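PDB 1YT8: thiosulfate sulfurtransferase from Pseudomonas aeruginosa, which probably catalyses transfer of sulfur from thiosulfate to cyanide, and is built from four rhodanese-like domains in one chain. Local coordinates for residues 100-103 and 107-110; 7-12 and 65-70; 21-26 and 280-285; 46-51 and 73-78. All blocks are in the same frame, centred on the assembly; numbering follows the deposited sequence.

Interaction 1: 100-103 and 107-110; sequences GWRN and ELFR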
loop_
_atom_site.group_PDB
_atom_site.type_symbol
_atom_site.label_atom_id
_atom_site.label_comp_id
_atom_site.label_asym_id
_atom_site.label_seq_id
_atom_site.Cartn_x
_atom_site.Cartn_y
_atom_site.Cartn_z
ATOM N N GLY A 100 -18.271 -1.830 18.343
ATOM C CA GLY A 100 -18.689 -3.194 18.609
ATOM C C GLY A 100 -17.470 -4.077 18.805
ATOM O O GLY A 100 -17.444 -4.930 19.690
ATOM N N TRP A 101 -16.452 -3.865 17.976
ATOM C CA TRP A 101 -15.220 -4.638 18.063
ATOM C C TRP A 101 -14.531 -4.383 19.405
ATOM O O TRP A 101 -14.120 -5.317 20.099
ATOM C CB TRP A 101 -14.290 -4.255 16.907
ATOM C CG TRP A 101 -13.023 -5.057 16.848
ATOM C CD1 TRP A 101 -11.891 -4.864 17.587
ATOM C CD2 TRP A 101 -12.766 -6.188 16.006
ATOM N NE1 TRP A 101 -10.941 -5.805 17.254
ATOM C CE2 TRP A 101 -11.453 -6.631 16.287
ATOM C CE3 TRP A 101 -13.519 -6.871 15.041
ATOM C CZ2 TRP A 101 -10.874 -7.729 15.635
ATOM C CZ3 TRP A 101 -12.944 -7.966 14.390
ATOM C CH2 TRP A 101 -11.632 -8.380 14.692
ATOM N N ARG A 102 -14.416 -3.109 19.763
ATOM C CA ARG A 102 -13.791 -2.714 21.016
ATOM C C ARG A 102 -14.540 -3.295 22.216
ATOM O O ARG A 102 -13.935 -3.887 23.109
ATOM C CB ARG A 102 -13.759 -1.182 21.126
ATOM C CG ARG A 102 -13.093 -0.666 22.392
ATOM C CD ARG A 102 -13.261 0.839 22.566
ATOM N NE ARG A 102 -12.660 1.602 21.477
ATOM C CZ ARG A 102 -13.349 2.207 20.514
ATOM N NH1 ARG A 102 -14.673 2.144 20.499
ATOM N NH2 ARG A 102 -12.712 2.881 19.565
ATOM N N ASN A 103 -15.860 -3.131 22.224
ATOM C CA ASN A 103 -16.686 -3.614 23.329
ATOM C C ASN A 103 -16.648 -5.124 23.527
ATOM O O ASN A 103 -16.864 -5.615 24.638
ATOM C CB ASN A 103 -18.138 -3.156 23.147
ATOM C CG ASN A 103 -18.281 -1.650 23.203
ATOM O OD1 ASN A 103 -17.487 -0.968 23.850
ATOM N ND2 ASN A 103 -19.302 -1.123 22.535
ATOM N N GLU A 107 -8.805 -6.335 20.033
ATOM C CA GLU A 107 -7.648 -5.451 20.082
ATOM C C GLU A 107 -7.738 -4.443 18.937
ATOM O O GLU A 107 -8.176 -4.784 17.841
ATOM C CB GLU A 107 -6.363 -6.280 19.956
ATOM C CG GLU A 107 -5.054 -5.509 20.160
ATOM C CD GLU A 107 -4.842 -5.024 21.595
ATOM O OE1 GLU A 107 -5.509 -5.533 22.520
ATOM O OE2 GLU A 107 -3.989 -4.137 21.800
ATOM N N LEU A 108 -7.339 -3.199 19.196
ATOM C CA LEU A 108 -7.372 -2.163 18.168
ATOM C C LEU A 108 -5.984 -1.575 17.944
ATOM O O LEU A 108 -5.194 -1.457 18.878
ATOM C CB LEU A 108 -8.366 -1.061 18.550
ATOM C CG LEU A 108 -9.838 -1.481 18.426
ATOM C CD1 LEU A 108 -10.750 -0.354 18.901
ATOM C CD2 LEU A 108 -10.140 -1.833 16.971
ATOM N N PHE A 109 -5.699 -1.202 16.700
ATOM C CA PHE A 109 -4.395 -0.658 16.336
ATOM C C PHE A 109 -4.507 0.666 15.598
ATOM O O PHE A 109 -5.502 0.929 14.924
ATOM C CB PHE A 109 -3.666 -1.642 15.414
ATOM C CG PHE A 109 -3.354 -2.969 16.048
ATOM C CD1 PHE A 109 -2.075 -3.240 16.519
ATOM C CD2 PHE A 109 -4.328 -3.959 16.140
ATOM C CE1 PHE A 109 -1.762 -4.483 17.073
ATOM C CE2 PHE A 109 -4.030 -5.209 16.694
ATOM C CZ PHE A 109 -2.743 -5.472 17.161
ATOM N N ARG A 110 -3.483 1.501 15.719
ATOM C CA ARG A 110 -3.483 2.760 14.987
ATOM C C ARG A 110 -2.452 2.617 13.875
ATOM O O ARG A 110 -1.796 1.575 13.761
ATOM C CB ARG A 110 -3.132 3.947 15.890
ATOM C CG ARG A 110 -1.803 3.831 16.600
ATOM C CD ARG A 110 -1.371 5.176 17.182
ATOM N NE ARG A 110 -0.999 6.126 16.136
ATOM C CZ ARG A 110 -1.788 7.089 15.667
ATOM N NH1 ARG A 110 -3.016 7.252 16.149
ATOM N NH2 ARG A 110 -1.349 7.889 14.704
#

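Interaction 2: 7-12 and 65-70; sequences AVRTFH and PITVYD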
loop_
_atom_site.group_PDB
_atom_site.type_symbol
_atom_site.label_atom_id
_atom_site.label_comp_id
_atom_site.label_asym_id
_atom_site.label_seq_id
_atom_site.Cartn_x
_atom_site.Cartn_y
_atom_site.Cartn_z
ATOM N N ALA A 7 -26.274 -9.158 5.708
ATOM C CA ALA A 7 -26.313 -9.783 7.032
ATOM C C ALA A 7 -25.467 -8.972 8.000
ATOM O O ALA A 7 -24.980 -7.870 7.686
ATOM C CB ALA A 7 -25.770 -11.199 6.978
ATOM N N VAL A 8 -25.336 -9.547 9.191
ATOM C CA VAL A 8 -24.562 -8.996 10.294
ATOM C C VAL A 8 -23.594 -10.059 10.821
ATOM O O VAL A 8 -23.975 -11.207 11.069
ATOM C CB VAL A 8 -25.467 -8.546 11.470
ATOM C CG1 VAL A 8 -24.613 -8.001 12.591
ATOM C CG2 VAL A 8 -26.459 -7.493 10.982
ATOM N N ARG A 9 -22.341 -9.654 10.986
ATOM C CA ARG A 9 -21.301 -10.518 11.516
ATOM C C ARG A 9 -20.656 -9.808 12.697
ATOM O O ARG A 9 -20.462 -8.591 12.675
ATOM C CB ARG A 9 -20.260 -10.833 10.441
ATOM C CG ARG A 9 -20.603 -12.073 9.622
ATOM C CD ARG A 9 -19.444 -12.492 8.721
ATOM N NE ARG A 9 -19.441 -11.801 7.435
ATOM C CZ ARG A 9 -20.106 -12.216 6.363
ATOM N NH1 ARG A 9 -20.833 -13.323 6.420
ATOM N NH2 ARG A 9 -20.032 -11.536 5.227
ATOM N N THR A 10 -20.325 -10.579 13.726
ATOM C CA THR A 10 -19.735 -10.035 14.936
ATOM C C THR A 10 -18.234 -10.238 15.041
ATOM O O THR A 10 -17.612 -10.904 14.213
ATOM C CB THR A 10 -20.349 -10.687 16.188
ATOM O OG1 THR A 10 -19.859 -12.031 16.308
ATOM C CG2 THR A 10 -21.874 -10.722 16.085
ATOM N N PHE A 11 -17.669 -9.640 16.084
ATOM C CA PHE A 11 -16.252 -9.764 16.389
ATOM C C PHE A 11 -15.937 -11.260 16.465
ATOM O O PHE A 11 -14.940 -11.731 15.923
ATOM C CB PHE A 11 -15.964 -9.105 17.744
ATOM C CG PHE A 11 -14.697 -9.582 18.403
ATOM C CD1 PHE A 11 -13.450 -9.146 17.958
ATOM C CD2 PHE A 11 -14.752 -10.492 19.459
ATOM C CE1 PHE A 11 -12.274 -9.611 18.551
ATOM C CE2 PHE A 11 -13.583 -10.963 20.060
ATOM C CZ PHE A 11 -12.340 -10.522 19.605
ATOM N N HIS A 12 -16.808 -12.003 17.141
ATOM C CA HIS A 12 -16.623 -13.440 17.303
ATOM C C HIS A 12 -16.634 -14.213 15.988
ATOM O O HIS A 12 -15.884 -15.180 15.834
ATOM C CB HIS A 12 -17.677 -13.984 18.267
ATOM C CG HIS A 12 -17.545 -13.432 19.651
ATOM N ND1 HIS A 12 -16.493 -13.757 20.480
ATOM C CD2 HIS A 12 -18.280 -12.512 20.320
ATOM C CE1 HIS A 12 -16.584 -13.060 21.598
ATOM N NE2 HIS A 12 -17.659 -12.295 21.526
ATOM N N PRO A 65 -16.495 -13.841 1.959
ATOM C CA PRO A 65 -17.259 -13.269 3.074
ATOM C C PRO A 65 -16.711 -11.868 3.364
ATOM O O PRO A 65 -15.615 -11.725 3.907
ATOM C CB PRO A 65 -16.980 -14.239 4.218
ATOM C CG PRO A 65 -16.778 -15.549 3.503
ATOM C CD PRO A 65 -15.908 -15.138 2.341
ATOM N N ILE A 66 -17.465 -10.843 2.986
ATOM C CA ILE A 66 -17.038 -9.465 3.207
ATOM C C ILE A 66 -17.805 -8.839 4.362
ATOM O O ILE A 66 -19.031 -8.922 4.420
ATOM C CB ILE A 66 -17.288 -8.588 1.962
ATOM C CG1 ILE A 66 -16.523 -9.140 0.763
ATOM C CG2 ILE A 66 -16.869 -7.141 2.244
ATOM C CD1 ILE A 66 -16.909 -8.471 -0.542
ATOM N N THR A 67 -17.074 -8.216 5.281
ATOM C CA THR A 67 -17.686 -7.546 6.423
ATOM C C THR A 67 -17.172 -6.105 6.442
ATOM O O THR A 67 -15.980 -5.865 6.641
ATOM C CB THR A 67 -17.316 -8.240 7.758
ATOM O OG1 THR A 67 -17.768 -9.603 7.739
ATOM C CG2 THR A 67 -17.971 -7.520 8.934
ATOM N N VAL A 68 -18.073 -5.152 6.219
ATOM C CA VAL A 68 -17.703 -3.738 6.209
ATOM C C VAL A 68 -18.047 -3.064 7.536
ATOM O O VAL A 68 -18.924 -3.522 8.268
ATOM C CB VAL A 68 -18.421 -2.971 5.065
ATOM C CG1 VAL A 68 -18.003 -3.529 3.713
ATOM C CG2 VAL A 68 -19.928 -3.077 5.229
ATOM N N TYR A 69 -17.357 -1.971 7.847
ATOM C CA TYR A 69 -17.632 -1.258 9.087
ATOM C C TYR A 69 -17.110 0.171 9.061
ATOM O O TYR A 69 -16.282 0.533 8.225
ATOM C CB TYR A 69 -17.001 -1.996 10.279
ATOM C CG TYR A 69 -15.503 -1.759 10.451
ATOM C CD1 TYR A 69 -15.027 -0.690 11.218
ATOM C CD2 TYR A 69 -14.567 -2.574 9.812
ATOM C CE1 TYR A 69 -13.655 -0.435 11.342
ATOM C CE2 TYR A 69 -13.188 -2.326 9.924
ATOM C CZ TYR A 69 -12.742 -1.255 10.688
ATOM O OH TYR A 69 -11.391 -0.989 10.786
ATOM N N ASP A 70 -17.626 0.975 9.981
ATOM C CA ASP A 70 -17.198 2.355 10.170
ATOM C C ASP A 70 -17.432 2.598 11.650
ATOM O O ASP A 70 -17.586 1.641 12.407
ATOM C CB ASP A 70 -18.001 3.350 9.316
ATOM C CG ASP A 70 -19.504 3.269 9.544
ATOM O OD1 ASP A 70 -19.952 2.784 10.605
ATOM O OD2 ASP A 70 -20.242 3.722 8.645
#

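Interaction 3: 21-26 and 280-285; sequences RRELAL and DRTTYL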
loop_
_atom_site.group_PDB
_atom_site.type_symbol
_atom_site.label_atom_id
_atom_site.label_comp_id
_atom_site.label_asym_id
_atom_site.label_seq_id
_atom_site.Cartn_x
_atom_site.Cartn_y
_atom_site.Cartn_z
ATOM N N ARG A 21 -8.504 -19.711 9.682
ATOM C CA ARG A 21 -7.841 -19.263 8.466
ATOM C C ARG A 21 -8.720 -19.382 7.225
ATOM O O ARG A 21 -8.253 -19.740 6.141
ATOM C CB ARG A 21 -6.518 -20.012 8.293
ATOM C CG ARG A 21 -5.598 -19.736 9.462
ATOM C CD ARG A 21 -4.327 -20.541 9.442
ATOM N NE ARG A 21 -3.632 -20.391 10.719
ATOM C CZ ARG A 21 -2.494 -21.001 11.030
ATOM N NH1 ARG A 21 -1.913 -21.808 10.153
ATOM N NH2 ARG A 21 -1.941 -20.803 12.219
ATOM N N ARG A 22 -10.006 -19.081 7.398
ATOM C CA ARG A 22 -10.957 -19.101 6.293
ATOM C C ARG A 22 -10.891 -17.713 5.653
ATOM O O ARG A 22 -10.754 -16.711 6.354
ATOM C CB ARG A 22 -12.384 -19.358 6.799
ATOM C CG ARG A 22 -12.611 -20.728 7.421
ATOM C CD ARG A 22 -14.108 -20.996 7.625
ATOM N NE ARG A 22 -14.710 -20.141 8.648
ATOM C CZ ARG A 22 -14.751 -20.435 9.945
ATOM N NH1 ARG A 22 -14.223 -21.569 10.388
ATOM N NH2 ARG A 22 -15.329 -19.597 10.802
ATOM N N GLU A 23 -10.996 -17.649 4.329
ATOM C CA GLU A 23 -10.933 -16.364 3.642
ATOM C C GLU A 23 -11.990 -15.384 4.114
ATOM O O GLU A 23 -13.150 -15.751 4.323
ATOM C CB GLU A 23 -11.068 -16.550 2.133
ATOM C CG GLU A 23 -9.937 -17.343 1.505
ATOM C CD GLU A 23 -9.935 -17.241 -0.006
ATOM O OE1 GLU A 23 -10.849 -16.592 -0.562
ATOM O OE2 GLU A 23 -9.019 -17.807 -0.637
ATOM N N LEU A 24 -11.577 -14.133 4.282
ATOM C CA LEU A 24 -12.481 -13.074 4.703
ATOM C C LEU A 24 -11.884 -11.724 4.345
ATOM O O LEU A 24 -10.665 -11.579 4.209
ATOM C CB LEU A 24 -12.726 -13.141 6.219
ATOM C CG LEU A 24 -11.555 -12.855 7.166
ATOM C CD1 LEU A 24 -11.386 -11.351 7.367
ATOM C CD2 LEU A 24 -11.822 -13.518 8.505
ATOM N N ALA A 25 -12.755 -10.740 4.171
ATOM C CA ALA A 25 -12.327 -9.386 3.871
ATOM C C ALA A 25 -13.038 -8.480 4.867
ATOM O O ALA A 25 -14.258 -8.330 4.813
ATOM C CB ALA A 25 -12.702 -9.010 2.436
ATOM N N LEU A 26 -12.272 -7.916 5.797
ATOM C CA LEU A 26 -12.803 -7.006 6.813
ATOM C C LEU A 26 -12.418 -5.617 6.324
ATOM O O LEU A 26 -11.258 -5.215 6.428
ATOM C CB LEU A 26 -12.152 -7.290 8.168
ATOM C CG LEU A 26 -12.538 -6.392 9.344
ATOM C CD1 LEU A 26 -14.040 -6.468 9.579
ATOM C CD2 LEU A 26 -11.781 -6.831 10.586
ATOM N N ASP A 280 -13.306 -21.539 -5.110
ATOM C CA ASP A 280 -13.531 -21.429 -3.673
ATOM C C ASP A 280 -12.377 -20.684 -3.001
ATOM O O ASP A 280 -12.407 -20.446 -1.796
ATOM C CB ASP A 280 -13.676 -22.824 -3.055
ATOM C CG ASP A 280 -12.422 -23.662 -3.210
ATOM O OD1 ASP A 280 -11.886 -23.724 -4.336
ATOM O OD2 ASP A 280 -11.976 -24.266 -2.209
ATOM N N ARG A 281 -11.362 -20.316 -3.779
ATOM C CA ARG A 281 -10.208 -19.607 -3.232
ATOM C C ARG A 281 -9.851 -18.348 -4.013
ATOM O O ARG A 281 -10.144 -18.229 -5.203
ATOM C CB ARG A 281 -8.972 -20.521 -3.193
ATOM C CG ARG A 281 -9.044 -21.696 -2.215
ATOM C CD ARG A 281 -9.216 -21.236 -0.774
ATOM N NE ARG A 281 -8.109 -20.412 -0.286
ATOM C CZ ARG A 281 -6.879 -20.857 -0.045
ATOM N NH1 ARG A 281 -6.574 -22.135 -0.248
ATOM N NH2 ARG A 281 -5.952 -20.024 0.414
ATOM N N THR A 282 -9.218 -17.411 -3.319
ATOM C CA THR A 282 -8.763 -16.160 -3.913
ATOM C C THR A 282 -7.271 -16.344 -4.190
ATOM O O THR A 282 -6.512 -16.673 -3.284
ATOM C CB THR A 282 -8.925 -14.976 -2.936
ATOM O OG1 THR A 282 -10.315 -14.760 -2.664
ATOM C CG2 THR A 282 -8.322 -13.713 -3.535
ATOM N N THR A 283 -6.860 -16.133 -5.435
ATOM C CA THR A 283 -5.457 -16.285 -5.808
ATOM C C THR A 283 -4.934 -15.006 -6.452
ATOM O O THR A 283 -5.393 -14.614 -7.521
ATOM C CB THR A 283 -5.273 -17.458 -6.805
ATOM O OG1 THR A 283 -5.742 -18.671 -6.203
ATOM C CG2 THR A 283 -3.804 -17.623 -7.178
ATOM N N TYR A 284 -3.983 -14.356 -5.788
ATOM C CA TYR A 284 -3.389 -13.122 -6.294
ATOM C C TYR A 284 -2.092 -13.455 -7.032
ATOM O O TYR A 284 -1.193 -14.060 -6.455
ATOM C CB TYR A 284 -3.041 -12.174 -5.137
ATOM C CG TYR A 284 -4.194 -11.713 -4.269
ATOM C CD1 TYR A 284 -5.088 -10.738 -4.714
ATOM C CD2 TYR A 284 -4.354 -12.210 -2.975
ATOM C CE1 TYR A 284 -6.112 -10.262 -3.886
ATOM C CE2 TYR A 284 -5.373 -11.744 -2.142
ATOM C CZ TYR A 284 -6.244 -10.772 -2.604
ATOM O OH TYR A 284 -7.244 -10.318 -1.783
ATOM N N LEU A 285 -1.996 -13.057 -8.297
ATOM C CA LEU A 285 -0.788 -13.287 -9.093
ATOM C C LEU A 285 -0.006 -11.974 -9.040
ATOM O O LEU A 285 -0.420 -10.980 -9.637
ATOM C CB LEU A 285 -1.162 -13.624 -10.538
ATOM C CG LEU A 285 -0.006 -13.903 -11.503
ATOM C CD1 LEU A 285 0.838 -15.071 -10.985
ATOM C CD2 LEU A 285 -0.567 -14.217 -12.882
#

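Interaction 4: 46-51 and 73-78; sequences LPLSRL and EGLAPV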
loop_
_atom_site.group_PDB
_atom_site.type_symbol
_atom_site.label_atom_id
_atom_site.label_comp_id
_atom_site.label_asym_id
_atom_site.label_seq_id
_atom_site.Cartn_x
_atom_site.Cartn_y
_atom_site.Cartn_z
ATOM N N LEU A 46 -10.560 0.437 2.742
ATOM C CA LEU A 46 -11.027 0.691 1.387
ATOM C C LEU A 46 -12.143 1.715 1.525
ATOM O O LEU A 46 -13.320 1.372 1.625
ATOM C CB LEU A 46 -11.538 -0.584 0.706
ATOM C CG LEU A 46 -12.095 -0.358 -0.711
ATOM C CD1 LEU A 46 -11.168 0.555 -1.502
ATOM C CD2 LEU A 46 -12.278 -1.697 -1.423
ATOM N N PRO A 47 -11.769 3.000 1.565
ATOM C CA PRO A 47 -12.715 4.110 1.698
ATOM C C PRO A 47 -13.886 4.018 0.729
ATOM O O PRO A 47 -13.702 3.756 -0.462
ATOM C CB PRO A 47 -11.844 5.331 1.426
ATOM C CG PRO A 47 -10.495 4.901 1.960
ATOM C CD PRO A 47 -10.392 3.502 1.406
ATOM N N LEU A 48 -15.090 4.227 1.249
ATOM C CA LEU A 48 -16.288 4.201 0.424
ATOM C C LEU A 48 -16.036 5.075 -0.805
ATOM O O LEU A 48 -16.469 4.752 -1.908
ATOM C CB LEU A 48 -17.484 4.751 1.208
ATOM C CG LEU A 48 -18.812 4.859 0.450
ATOM C CD1 LEU A 48 -19.372 3.470 0.170
ATOM C CD2 LEU A 48 -19.798 5.671 1.279
ATOM N N SER A 49 -15.316 6.174 -0.603
ATOM C CA SER A 49 -15.004 7.108 -1.686
ATOM C C SER A 49 -14.385 6.482 -2.936
ATOM O O SER A 49 -14.616 6.967 -4.049
ATOM C CB SER A 49 -14.085 8.219 -1.172
ATOM O OG SER A 49 -14.765 9.056 -0.257
ATOM N N ARG A 50 -13.595 5.424 -2.766
ATOM C CA ARG A 50 -12.970 4.767 -3.912
ATOM C C ARG A 50 -13.212 3.257 -3.962
ATOM O O ARG A 50 -12.457 2.511 -4.593
ATOM C CB ARG A 50 -11.461 5.064 -3.945
ATOM C CG ARG A 50 -10.672 4.685 -2.690
ATOM C CD ARG A 50 -9.177 4.923 -2.929
ATOM N NE ARG A 50 -8.327 4.593 -1.781
ATOM C CZ ARG A 50 -8.123 5.385 -0.730
ATOM N NH1 ARG A 50 -8.711 6.574 -0.656
ATOM N NH2 ARG A 50 -7.311 4.998 0.246
ATOM N N LEU A 51 -14.279 2.820 -3.304
ATOM C CA LEU A 51 -14.651 1.409 -3.250
ATOM C C LEU A 51 -14.683 0.725 -4.621
ATOM O O LEU A 51 -14.044 -0.306 -4.822
ATOM C CB LEU A 51 -16.022 1.268 -2.575
ATOM C CG LEU A 51 -16.639 -0.131 -2.444
ATOM C CD1 LEU A 51 -15.800 -0.979 -1.509
ATOM C CD2 LEU A 51 -18.058 -0.018 -1.909
ATOM N N GLU A 73 -20.716 6.563 11.156
ATOM C CA GLU A 73 -20.936 7.617 10.166
ATOM C C GLU A 73 -22.038 7.324 9.152
ATOM O O GLU A 73 -22.502 8.231 8.458
ATOM C CB GLU A 73 -19.636 7.921 9.411
ATOM C CG GLU A 73 -18.534 8.500 10.284
ATOM C CD GLU A 73 -17.608 7.437 10.860
ATOM O OE1 GLU A 73 -18.041 6.276 11.017
ATOM O OE2 GLU A 73 -16.447 7.777 11.168
ATOM N N GLY A 74 -22.452 6.064 9.058
ATOM C CA GLY A 74 -23.483 5.704 8.101
ATOM C C GLY A 74 -22.888 5.355 6.747
ATOM O O GLY A 74 -23.593 5.304 5.737
ATOM N N LEU A 75 -21.579 5.118 6.729
ATOM C CA LEU A 75 -20.873 4.760 5.502
ATOM C C LEU A 75 -20.998 3.263 5.214
ATOM O O LEU A 75 -21.142 2.853 4.064
ATOM C CB LEU A 75 -19.386 5.119 5.624
ATOM C CG LEU A 75 -18.973 6.587 5.792
ATOM C CD1 LEU A 75 -17.463 6.678 5.976
ATOM C CD2 LEU A 75 -19.397 7.386 4.574
ATOM N N ALA A 76 -20.939 2.452 6.264
ATOM C CA ALA A 76 -21.014 0.999 6.113
ATOM C C ALA A 76 -22.247 0.497 5.356
ATOM O O ALA A 76 -22.124 -0.277 4.405
ATOM C CB ALA A 76 -20.920 0.329 7.485
ATOM N N PRO A 77 -23.453 0.920 5.764
ATOM C CA PRO A 77 -24.635 0.445 5.040
ATOM C C PRO A 77 -24.635 0.795 3.550
ATOM O O PRO A 77 -25.118 0.016 2.732
ATOM C CB PRO A 77 -25.800 1.081 5.808
ATOM C CG PRO A 77 -25.173 2.288 6.461
ATOM C CD PRO A 77 -23.839 1.762 6.907
ATOM N N VAL A 78 -24.091 1.958 3.200
ATOM C CA VAL A 78 -24.019 2.377 1.801
ATOM C C VAL A 78 -23.022 1.479 1.067
ATOM O O VAL A 78 -23.274 1.027 -0.054
ATOM C CB VAL A 78 -23.568 3.857 1.681
ATOM C CG1 VAL A 78 -23.390 4.246 0.214
ATOM C CG2 VAL A 78 -24.600 4.763 2.337
#

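Interaction 1: 100-103 and 107-110
W101, R102 and L108 meet at helix 97-103, which follows strand 91-94 of the parallel sheet of the rhodanese-like fold; the helix stops at a short turn, and the chain folds back beside it as the extended segment 107-110. A tryptophan in this helix recurs in other rhodanese-like domains of the chain, and here it reaches the returning segment with the pyrrole part of its indole. The side chain has CG anti to the backbone N (chi1 -176°), which carries NE1 out toward the carbonyl of E107. NE1 donates to E107 O at 3.0 Å, but the bond is bent, with an angle of 142° at the hydrogen. The oxygen lies near the ring edge, somewhat tilted from the indole plane, and the N-H arrives from above the carbonyl plane. The carboxylate of E107 turns elsewhere, to a salt bridge with R520 in the C-terminal part of the chain. Neighbouring F11 meets the indole edge-to-face, and P40 touches both W101 and L108. Within the contact, L108 divides its two methyls between successive residues of the helix. CD2 comes up beside the indole, 3.6 Å from W101 CD1, the two side chains running past each other in opposite directions. The other methyl serves R102, whose chain crosses that of L108 at nearly a right angle and is bent at chi3 (-61°), bringing the guanidinium back alongside the leucine. As a result L108 CD1 stands 3.8 Å from R102 CB and equally 3.8 Å from R102 NE.

Interaction 2: 7-12 and 65-70
R9, the last residue of edge strand 7-9, reaches across to T67, I66 and P65. Its CB lies 3.9 Å from T67 OG1, and CG, anti to the carbonyl carbon (chi1 -89°), starts the chain toward strand 66-69. CD draws closer, 3.5 Å from T67 OG1, and beyond it the chain bends at chi3, turning the guanidinium along the strand. NE then donates to T67 OG1 at 2.8 Å, nearly straight at 162° and almost exactly in the guanidinium plane. NH2 goes one residue back, donating to I66 O at 2.9 Å. The oxygen again lies in the guanidinium plane, yet the donor stands well above the plane of the carbonyl. Over one face of the group P65 CB packs toward the rim, 4.2 Å from NH2, while NH1 forms a salt bridge with D90. Bonds at three nitrogens thus fix the guanidinium's rotation. The two strands are not neighbours: strand 91-94 runs between them, and R9 passes over its A92 to bridge the rhodanese sheet from strand 7-9, just before T10 caps helix 11-20, to strand 66-69, which is flanked on its far side by strand 25-28.

Interaction 3: 21-26 and 280-285
E23 carries this contact: its buried carboxylate is received by R281 and T282, just before strand 283-287, joining the first rhodanese-like domain to the third. OE2 accepts two bonds. The backbone N of T282 donates to E23 OE2 at 2.7 Å, almost straight at 171° and on the syn lone pair. R281 NE reaches the same E23 OE2 at 2.8 Å, as part of a salt bridge, but from above the carboxylate plane. Carboxylate and guanidinium stand 74° apart, so the pairing is single-pronged and not a side-by-side fork. The other oxygen takes the hydroxyl of T282, OG1 donating to E23 OE1 at 2.8 Å, out of the carboxylate plane on the side opposite R281 NE, and forms a second salt bridge with R61. R281 is bent at both chi2 and chi3, which folds its NE back over the acceptor. Its NH2 is occupied by Q348 and the carbonyl of G322, both of the third domain. Y284, farther along the strand, adds a hydrogen bond from its hydroxyl to the carbonyl of R58. With two arginines, a peptide N-H and a hydroxyl all turned on its oxygens, E23 is probably held ionised despite its burial, a polar and ionic link between the first and third domains.

Interaction 4: 46-51 and 73-78
Three aliphatic side chains, L48, L75 and V78, make a purely apolar contact between the turn that follows edge strand 44-45 and the first turn of helix 75-85. L48 leads: CG is anti to the backbone N (chi1 177°), and both of its methyls are sent toward the helix. CD2 rests 3.7 Å from L75 CD2, methyl against methyl, where the two leucines cross at a slant. The same CD2 lies 4.0 Å from V78 CG1, and L48 CD1 is 4.1 Å from that valine methyl, so the fork of L48 straddles CG1 at about a right angle. L75 and V78 are three residues apart and therefore offer their methyls from one side of the helix; A79 and R82 extend that surface under L48. Segment 46-51 is itself wound into a tight turn, R50 N bonding to P47 O at 2.8 Å. S49 hydrogen-bonds through its OG to E31 and through its carbonyl to R417 of the fourth rhodanese-like domain. At the helix start G74 takes a positive phi, and D70 accepts from the backbone N of A76. The loop from D70 to G74, joining the central strand 66-69 to its helix, corresponds to the active-site loop of rhodaneses, the element that in the second domain holds sulfite at C193; here an aspartate stands at the probable cysteine position.

How the interactions relate
From the N terminus, strand 7-9 opens interaction 2, which closes at strand 66-69. Interaction 3 starts inside that span at 21-26 and ends far on, at 280-285, so the two cross; they meet directly where A25 pairs with P65 and T67 between adjacent strands. Interaction 4 begins at 46-51 and closes at 73-78, also crossing interaction 2, with D70 at the junction of strand 66-69 and helix 75-85. Interaction 1 is a short local closure after the last strand, enclosed, like interaction 4, in the long span of interaction 3. W101 packs on both F11 and L26. Together, three contacts tie up the first domain, and interaction 3 fastens it to the third.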